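Local coordinates for BH2621 protein (Bacillus halodurans, PDB 2QML) that probably acts as a GNAT-type N-acyltransferase, moving fatty acyl groups from a carrier protein onto a lysine amino group in siderophore biosynthesis, at residues H104-I108 and K134-D139; I143-R149 and K174-K180. All coordinates share one frame; numbering follows the deposited sequence.

Interaction 1. Residues H104-I108 and K134-D139; sequences HDQGI and KFQEPD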
ATOM      1  N   HIS A 104     -15.360  -9.417  -1.643  1.00 24.63           N
ATOM      2  CA  HIS A 104     -14.087  -9.303  -2.378  1.00 24.68           C
ATOM      3  C   HIS A 104     -13.406  -7.956  -2.237  1.00 22.89           C
ATOM      4  O   HIS A 104     -12.496  -7.651  -2.964  1.00 22.29           O
ATOM      5  CB  HIS A 104     -14.302  -9.631  -3.844  1.00 27.19           C
ATOM      6  CG  HIS A 104     -14.755 -11.032  -4.048  1.00 32.83           C
ATOM      7  ND1 HIS A 104     -16.087 -11.372  -4.160  1.00 38.48           N
ATOM      8  CD2 HIS A 104     -14.058 -12.186  -4.065  1.00 43.21           C
ATOM      9  CE1 HIS A 104     -16.186 -12.680  -4.294  1.00 45.31           C
ATOM     10  NE2 HIS A 104     -14.969 -13.197  -4.235  1.00 48.24           N
ATOM     11  N   ASP A 105     -13.820  -7.154  -1.265  1.00 22.25           N
ATOM     12  CA  ASP A 105     -13.140  -5.901  -1.025  1.00 21.79           C
ATOM     13  C   ASP A 105     -11.698  -6.183  -0.636  1.00 19.62           C
ATOM     14  O   ASP A 105     -11.426  -7.135   0.070  1.00 22.71           O
ATOM     15  CB  ASP A 105     -13.805  -5.110   0.112  1.00 20.09           C
ATOM     16  CG  ASP A 105     -15.167  -4.514  -0.244  1.00 21.24           C
ATOM     17  OD1 ASP A 105     -15.595  -4.564  -1.405  1.00 24.22           O
ATOM     18  OD2 ASP A 105     -15.739  -3.890   0.685  1.00 21.05           O
ATOM     19  N   GLN A 106     -10.794  -5.302  -1.043  1.00 20.32           N
ATOM     20  CA  GLN A 106      -9.405  -5.416  -0.721  1.00 22.02           C
ATOM     21  C   GLN A 106      -8.950  -4.144  -0.001  1.00 23.45           C
ATOM     22  O   GLN A 106      -9.624  -3.103  -0.018  1.00 22.48           O
ATOM     23  CB  GLN A 106      -8.548  -5.640  -1.990  1.00 22.17           C
ATOM     24  CG  GLN A 106      -8.851  -6.916  -2.768  1.00 22.90           C
ATOM     25  CD  GLN A 106      -7.963  -6.996  -3.962  1.00 23.67           C
ATOM     26  OE1 GLN A 106      -6.814  -6.649  -3.871  1.00 22.58           O
ATOM     27  NE2 GLN A 106      -8.469  -7.468  -5.074  1.00 22.14           N
ATOM     28  N   GLY A 107      -7.795  -4.257   0.627  1.00 22.11           N
ATOM     29  CA  GLY A 107      -7.125  -3.154   1.285  1.00 21.90           C
ATOM     30  C   GLY A 107      -5.661  -3.058   0.971  1.00 23.18           C
ATOM     31  O   GLY A 107      -5.084  -3.965   0.363  1.00 20.86           O
ATOM     32  N   ILE A 108      -5.067  -1.924   1.340  1.00 22.83           N
ATOM     33  CA  ILE A 108      -3.672  -1.664   1.072  1.00 22.95           C
ATOM     34  C   ILE A 108      -2.989  -0.930   2.214  1.00 22.53           C
ATOM     35  O   ILE A 108      -3.577  -0.010   2.833  1.00 21.66           O
ATOM     36  CB  ILE A 108      -3.484  -0.887  -0.254  1.00 21.04           C
ATOM     37  CG1 ILE A 108      -1.988  -0.907  -0.695  1.00 20.88           C
ATOM     38  CG2 ILE A 108      -4.124   0.534  -0.205  1.00 24.30           C
ATOM     39  CD1 ILE A 108      -1.468  -2.318  -1.092  1.00 27.00           C
ATOM     40  N   LYS A 134      -4.425  -4.859  -8.363  1.00 19.13           N
ATOM     41  CA  LYS A 134      -5.375  -5.376  -7.399  1.00 20.20           C
ATOM     42  C   LYS A 134      -6.794  -5.364  -7.971  1.00 20.05           C
ATOM     43  O   LYS A 134      -7.554  -6.307  -7.750  1.00 22.22           O
ATOM     44  CB  LYS A 134      -5.302  -4.578  -6.115  1.00 21.32           C
ATOM     45  CG  LYS A 134      -4.055  -4.857  -5.252  1.00 22.42           C
ATOM     46  CD  LYS A 134      -3.775  -3.814  -4.164  1.00 20.73           C
ATOM     47  CE  LYS A 134      -4.867  -3.703  -3.146  1.00 23.27           C
ATOM     48  NZ  LYS A 134      -5.068  -4.917  -2.393  1.00 21.43           N
ATOM     49  N   PHE A 135      -7.143  -4.315  -8.712  1.00 20.71           N
ATOM     50  CA  PHE A 135      -8.487  -4.204  -9.322  1.00 19.64           C
ATOM     51  C   PHE A 135      -8.727  -5.192 -10.460  1.00 20.46           C
ATOM     52  O   PHE A 135      -9.871  -5.337 -10.922  1.00 21.34           O
ATOM     53  CB  PHE A 135      -8.756  -2.778  -9.811  1.00 20.96           C
ATOM     54  CG  PHE A 135      -9.342  -1.852  -8.749  1.00 23.16           C
ATOM     55  CD1 PHE A 135     -10.514  -2.185  -8.081  1.00 21.39           C
ATOM     56  CD2 PHE A 135      -8.774  -0.611  -8.526  1.00 19.49           C
ATOM     57  CE1 PHE A 135     -11.074  -1.304  -7.172  1.00 19.94           C
ATOM     58  CE2 PHE A 135      -9.325   0.275  -7.610  1.00 21.90           C
ATOM     59  CZ  PHE A 135     -10.500  -0.077  -6.976  1.00 18.68           C
ATOM     60  N   GLN A 136      -7.693  -5.923 -10.901  1.00 21.19           N
ATOM     61  CA  GLN A 136      -7.945  -6.917 -11.924  1.00 21.16           C
ATOM     62  C   GLN A 136      -8.605  -8.175 -11.374  1.00 22.57           C
ATOM     63  O   GLN A 136      -8.996  -9.047 -12.153  1.00 23.23           O
ATOM     64  CB  GLN A 136      -6.669  -7.277 -12.706  1.00 21.95           C
ATOM     65  CG  GLN A 136      -6.024  -6.094 -13.307  1.00 19.09           C
ATOM     66  CD  GLN A 136      -6.959  -5.265 -14.149  1.00 20.04           C
ATOM     67  OE1 GLN A 136      -7.579  -5.735 -15.075  1.00 22.55           O
ATOM     68  NE2 GLN A 136      -7.097  -4.007 -13.769  1.00 20.91           N
ATOM     69  N   GLU A 137      -8.682  -8.327 -10.060  1.00 22.63           N
ATOM     70  CA  GLU A 137      -9.531  -9.385  -9.474  1.00 20.68           C
ATOM     71  C   GLU A 137     -10.983  -9.106  -9.925  1.00 23.46           C
ATOM     72  O   GLU A 137     -11.527  -8.064  -9.619  1.00 21.58           O
ATOM     73  CB  GLU A 137      -9.363  -9.392  -7.966  1.00 22.59           C
ATOM     74  CG  GLU A 137     -10.340 -10.298  -7.265  1.00 32.32           C
ATOM     75  CD  GLU A 137     -10.064 -11.767  -7.515  1.00 43.29           C
ATOM     76  OE1 GLU A 137      -8.870 -12.132  -7.560  1.00 38.86           O
ATOM     77  OE2 GLU A 137     -11.048 -12.525  -7.612  1.00 42.12           O
ATOM     78  N   PRO A 138     -11.612 -10.024 -10.688  1.00 22.60           N
ATOM     79  CA  PRO A 138     -12.936  -9.636 -11.267  1.00 23.73           C
ATOM     80  C   PRO A 138     -14.018  -9.217 -10.272  1.00 24.85           C
ATOM     81  O   PRO A 138     -14.764  -8.302 -10.569  1.00 27.61           O
ATOM     82  CB  PRO A 138     -13.346 -10.884 -12.069  1.00 25.04           C
ATOM     83  CG  PRO A 138     -12.009 -11.499 -12.427  1.00 24.86           C
ATOM     84  CD  PRO A 138     -11.167 -11.335 -11.217  1.00 25.32           C
ATOM     85  N   ASP A 139     -14.079  -9.834  -9.109  1.00 23.98           N
ATOM     86  CA  ASP A 139     -15.165  -9.482  -8.206  1.00 26.03           C
ATOM     87  C   ASP A 139     -14.820  -8.352  -7.245  1.00 23.33           C
ATOM     88  O   ASP A 139     -15.689  -7.923  -6.484  1.00 25.80           O
ATOM     89  CB  ASP A 139     -15.574 -10.723  -7.424  1.00 27.43           C
ATOM     90  CG  ASP A 139     -16.148 -11.830  -8.326  1.00 38.55           C
ATOM     91  OD1 ASP A 139     -16.854 -11.491  -9.307  1.00 38.05           O
ATOM     92  OD2 ASP A 139     -15.888 -13.028  -8.030  1.00 44.76           O
TER
HETATM   93  O   HOH W   1     -15.403  -5.676  -3.878  1.00 26.00           O
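Bends at chi3 (62°) and chi4 turn the end of the Lys134 chain back toward Gln106, whose own chain runs extended from CG to the amide. The two side chains cross and trade hydrogen bonds. Lys134 NZ donates to Gln106 OE1 at 2.9 Å, tilted slightly from the amide carbonyl plane, and Gln106 NE2 returns a bond of 3.1 Å to Lys134 O. This return bond is bent (135° at the hydrogen) and reaches Lys134 O from above its carbonyl plane; the backbone N of Glu137 approaches the opposite face of the same oxygen. The ammonium also bonds Gly107 O, with NZ 2.9 Å away, and Ser87 OG outside the two segments. Three partners thus grip a buried charge, and the Gln106 amide, held through both its oxygen and its nitrogen, has its flip settled; Thr140 OG1 is a second partner of NE2. Carbon contacts flank this network: Lys134 CD packs on Ile108 CD1 at 4.1 Å, and Glu137 CB lies 3.6 Å from the amide nitrogen NE2 of Gln106. Farther out, Asp139 CB sits over one face of the His104 imidazole, a CH-pi contact 3.6 Å from the ring centroid. The Asp139 carboxylate runs alongside the ring with its plane turned 50° from it. A water donates to Asp105 OD1 at 2.7 Å and makes a weak, long bond to Asp139 O. The contact joins the start of strand 106-112 to the C-terminal end of helix 123-135 in a beta-alpha-beta crossover, at the end remote from the strand-to-helix turn that binds the coenzyme A pyrophosphate in GNAT enzymes. Strand 142-145 completes the crossover and pairs with strand 106-112, while Trp89 of strand 80-89 touches Gln106 and Glu137.

Interaction 2. Residues I143-R149 and K174-K180; sequences IVAEPDR and KIGLLMK
Lys174 NZ bonds Glu146 twice, through the backbone O at 2.8 Å and through OE2 in a salt bridge, also 2.8 Å, entering from above the carboxylate plane. The lysine chain stretches out beyond CG and crosses the glutamate at about a right angle. Glu146 brings its carboxylate there by placing CG between backbone N and carbonyl carbon (chi1 39°) and bending again at chi2; its OE1 hydrogen-bonds a glycerol, probably from the crystallisation liquor. Ala145 and Met179 form an antiparallel hydrogen-bonded pair, with Met179 N 2.8 Å from Ala145 O, and beyond the end of strand 142-145 the same register carries on by single bonds, from Leu177 N to Pro147 O and from Arg149 N to Ile175 O. The selenium of Met179, a selenomethionine, meets Pro147 CG at 3.8 Å. Ile175 CD1 lies over one face of the Arg149 guanidinium, which is steered by a salt bridge to Glu168. A water links Asp148 OD2 with Ile175 N, and Asp148 OD1 pairs with Arg150. The last strand of the beta-alpha-beta unit, 142-145, thus pairs antiparallel with 175-182 in a GNAT-type sheet, 106-112 on its other flank; helix 152-160 covers Ala145, Pro147 and Met179, and strand 164-170 lies beyond 175-182.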
ATOM      1  N   ILE A 143     -11.477  -0.891  -3.112  1.00 22.08           N
ATOM      2  CA  ILE A 143     -10.254  -1.019  -2.339  1.00 22.64           C
ATOM      3  C   ILE A 143     -10.308   0.045  -1.230  1.00 21.98           C
ATOM      4  O   ILE A 143     -10.672   1.167  -1.479  1.00 22.64           O
ATOM      5  CB  ILE A 143      -8.967  -0.861  -3.172  1.00 24.71           C
ATOM      6  CG1 ILE A 143      -8.858  -1.970  -4.243  1.00 30.66           C
ATOM      7  CG2 ILE A 143      -7.727  -0.914  -2.272  1.00 24.06           C
ATOM      8  CD1 ILE A 143      -7.748  -1.783  -5.258  1.00 25.52           C
ATOM      9  N   VAL A 144      -9.960  -0.354  -0.010  1.00 18.80           N
ATOM     10  CA  VAL A 144      -9.978   0.518   1.143  1.00 21.48           C
ATOM     11  C   VAL A 144      -8.569   0.755   1.682  1.00 21.44           C
ATOM     12  O   VAL A 144      -7.616  -0.004   1.456  1.00 23.35           O
ATOM     13  CB  VAL A 144     -10.895  -0.014   2.279  1.00 21.46           C
ATOM     14  CG1 VAL A 144     -12.313  -0.296   1.759  1.00 23.57           C
ATOM     15  CG2 VAL A 144     -10.257  -1.240   3.003  1.00 21.13           C
ATOM     16  N   ALA A 145      -8.457   1.858   2.397  1.00 20.12           N
ATOM     17  CA  ALA A 145      -7.231   2.280   3.079  1.00 19.79           C
ATOM     18  C   ALA A 145      -7.689   2.934   4.400  1.00 22.51           C
ATOM     19  O   ALA A 145      -8.817   3.477   4.497  1.00 22.37           O
ATOM     20  CB  ALA A 145      -6.473   3.236   2.250  1.00 22.63           C
ATOM     21  N   GLU A 146      -6.836   2.813   5.424  1.00 21.70           N
ATOM     22  CA  GLU A 146      -7.092   3.413   6.742  1.00 23.74           C
ATOM     23  C   GLU A 146      -5.829   4.091   7.281  1.00 23.29           C
ATOM     24  O   GLU A 146      -5.376   3.734   8.366  1.00 25.68           O
ATOM     25  CB  GLU A 146      -7.717   2.371   7.711  1.00 24.09           C
ATOM     26  CG  GLU A 146      -7.167   0.930   7.622  1.00 28.93           C
ATOM     27  CD  GLU A 146      -5.647   0.889   7.716  1.00 32.64           C
ATOM     28  OE1 GLU A 146      -5.022   1.208   6.674  1.00 34.59           O
ATOM     29  OE2 GLU A 146      -5.062   0.580   8.804  1.00 28.96           O
ATOM     30  N   PRO A 147      -5.333   5.126   6.557  1.00 21.20           N
ATOM     31  CA  PRO A 147      -4.194   5.864   7.034  1.00 22.49           C
ATOM     32  C   PRO A 147      -4.469   6.435   8.434  1.00 21.51           C
ATOM     33  O   PRO A 147      -5.629   6.779   8.725  1.00 20.84           O
ATOM     34  CB  PRO A 147      -4.082   7.025   6.029  1.00 22.19           C
ATOM     35  CG  PRO A 147      -5.493   7.153   5.395  1.00 19.74           C
ATOM     36  CD  PRO A 147      -5.925   5.717   5.326  1.00 21.64           C
ATOM     37  N   ASP A 148      -3.446   6.533   9.274  1.00 20.39           N
ATOM     38  CA  ASP A 148      -3.545   7.279  10.501  1.00 21.49           C
ATOM     39  C   ASP A 148      -4.183   8.635  10.193  1.00 22.75           C
ATOM     40  O   ASP A 148      -3.775   9.317   9.223  1.00 21.23           O
ATOM     41  CB  ASP A 148      -2.162   7.448  11.109  1.00 22.14           C
ATOM     42  CG  ASP A 148      -2.198   8.025  12.482  1.00 23.90           C
ATOM     43  OD1 ASP A 148      -2.568   9.212  12.666  1.00 26.60           O
ATOM     44  OD2 ASP A 148      -1.803   7.316  13.395  1.00 27.21           O
ATOM     45  N   ARG A 149      -5.146   9.079  11.006  1.00 20.12           N
ATOM     46  CA  ARG A 149      -5.833  10.341  10.706  1.00 22.53           C
ATOM     47  C   ARG A 149      -4.926  11.575  10.675  1.00 21.53           C
ATOM     48  O   ARG A 149      -5.281  12.635  10.102  1.00 23.65           O
ATOM     49  CB  ARG A 149      -6.991  10.546  11.685  1.00 21.50           C
ATOM     50  CG  ARG A 149      -6.558  10.774  13.101  1.00 22.75           C
ATOM     51  CD  ARG A 149      -7.758  11.187  13.929  1.00 24.14           C
ATOM     52  NE  ARG A 149      -7.337  11.451  15.284  1.00 24.23           N
ATOM     53  CZ  ARG A 149      -8.079  12.135  16.167  1.00 23.42           C
ATOM     54  NH1 ARG A 149      -9.243  12.627  15.817  1.00 22.83           N
ATOM     55  NH2 ARG A 149      -7.617  12.361  17.370  1.00 22.66           N
ATOM     56  N   LYS A 174      -4.230   2.943  16.281  1.00 26.81           N
ATOM     57  CA  LYS A 174      -4.350   4.301  15.812  1.00 24.79           C
ATOM     58  C   LYS A 174      -5.809   4.679  15.651  1.00 21.55           C
ATOM     59  O   LYS A 174      -6.677   3.809  15.663  1.00 21.29           O
ATOM     60  CB  LYS A 174      -3.714   4.445  14.413  1.00 24.44           C
ATOM     61  CG  LYS A 174      -4.275   3.534  13.371  1.00 23.30           C
ATOM     62  CD  LYS A 174      -3.577   3.644  12.012  1.00 26.06           C
ATOM     63  CE  LYS A 174      -3.941   2.520  11.098  1.00 26.38           C
ATOM     64  NZ  LYS A 174      -3.282   2.525   9.767  1.00 24.33           N
ATOM     65  N   ILE A 175      -6.042   5.957  15.444  1.00 21.64           N
ATOM     66  CA  ILE A 175      -7.313   6.386  14.910  1.00 23.03           C
ATOM     67  C   ILE A 175      -7.023   6.581  13.408  1.00 21.01           C
ATOM     68  O   ILE A 175      -6.291   7.467  13.022  1.00 21.66           O
ATOM     69  CB  ILE A 175      -7.916   7.634  15.537  1.00 22.05           C
ATOM     70  CG1 ILE A 175      -8.123   7.452  17.049  1.00 23.42           C
ATOM     71  CG2 ILE A 175      -9.273   7.966  14.843  1.00 21.21           C
ATOM     72  CD1 ILE A 175      -8.656   8.681  17.760  1.00 22.59           C
ATOM     73  N   GLY A 176      -7.585   5.712  12.589  1.00 21.22           N
ATOM     74  CA  GLY A 176      -7.423   5.799  11.166  1.00 19.68           C
ATOM     75  C   GLY A 176      -8.570   6.564  10.536  1.00 18.79           C
ATOM     76  O   GLY A 176      -9.574   6.828  11.204  1.00 20.43           O
ATOM     77  N   LEU A 177      -8.384   6.944   9.278  1.00 17.61           N
ATOM     78  CA  LEU A 177      -9.429   7.529   8.455  1.00 18.07           C
ATOM     79  C   LEU A 177      -9.743   6.448   7.434  1.00 17.89           C
ATOM     80  O   LEU A 177      -8.917   6.158   6.561  1.00 20.33           O
ATOM     81  CB  LEU A 177      -9.027   8.850   7.802  1.00 18.59           C
ATOM     82  CG  LEU A 177     -10.104   9.501   6.923  1.00 21.24           C
ATOM     83  CD1 LEU A 177     -11.338   9.946   7.722  1.00 22.40           C
ATOM     84  CD2 LEU A 177      -9.471  10.658   6.136  1.00 22.55           C
ATOM     85  N   LEU A 178     -10.891   5.803   7.576  1.00 20.76           N
ATOM     86  CA  LEU A 178     -11.318   4.808   6.583  1.00 21.66           C
ATOM     87  C   LEU A 178     -11.671   5.547   5.281  1.00 22.41           C
ATOM     88  O   LEU A 178     -12.448   6.515   5.296  1.00 20.01           O
ATOM     89  CB  LEU A 178     -12.470   3.976   7.109  1.00 21.59           C
ATOM     90  CG  LEU A 178     -13.108   2.937   6.175  1.00 21.06           C
ATOM     91  CD1 LEU A 178     -12.102   1.861   5.719  1.00 19.76           C
ATOM     92  CD2 LEU A 178     -14.398   2.282   6.803  1.00 23.38           C
HETATM   93  N   MSE A 179     -11.092   5.090   4.177  1.00 21.30           N
HETATM   94  CA  MSE A 179     -11.282   5.660   2.848  1.00 20.39           C
HETATM   95  C   MSE A 179     -11.568   4.510   1.892  1.00 19.77           C
HETATM   96  O   MSE A 179     -10.982   3.426   2.048  1.00 21.84           O
HETATM   97  CB  MSE A 179     -10.051   6.409   2.394  1.00 20.39           C
HETATM   98  CG  MSE A 179      -9.616   7.418   3.390  1.00 20.38           C
HETATM   99 SE   MSE A 179      -7.997   8.361   2.833  0.75 25.68          SE
HETATM  100  CE  MSE A 179      -8.733   9.603   1.518  1.00 19.03           C
ATOM    101  N   LYS A 180     -12.476   4.731   0.948  1.00 20.74           N
ATOM    102  CA  LYS A 180     -12.847   3.727  -0.044  1.00 21.17           C
ATOM    103  C   LYS A 180     -12.635   4.232  -1.450  1.00 23.03           C
ATOM    104  O   LYS A 180     -12.997   5.357  -1.774  1.00 22.10           O
ATOM    105  CB  LYS A 180     -14.304   3.289   0.092  1.00 21.68           C
ATOM    106  CG  LYS A 180     -14.668   2.775   1.473  1.00 29.97           C
ATOM    107  CD  LYS A 180     -15.953   1.891   1.528  1.00 33.95           C
ATOM    108  CE  LYS A 180     -17.202   2.514   1.043  1.00 45.21           C
ATOM    109  NZ  LYS A 180     -18.324   1.504   1.191  1.00 44.19           N
TER
HETATM  110  O   HOH W   2      -3.806   7.804  15.524  1.00 24.88           O

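Interactions 1 and 2 follow each other along the chain, the first closing at residue 139 and the second opening at 143, with their centres about 17 Å apart. Both reach the same mixed sheet, in which strands 106-112 and 142-145 are parallel neighbours. They touch directly: Gln106 O and Val144 N, 2.8 Å apart, probably form a hydrogen bond, and Phe135 CE2 packs against Ile143 CD1 at 3.5 Å. Interaction 1 ties helix 123-135 to the strand before it, and interaction 2 joins the strand after that helix to strand 175-182. Together they connect the central beta-alpha-beta unit of the GNAT domain with the C-terminal part of the sheet.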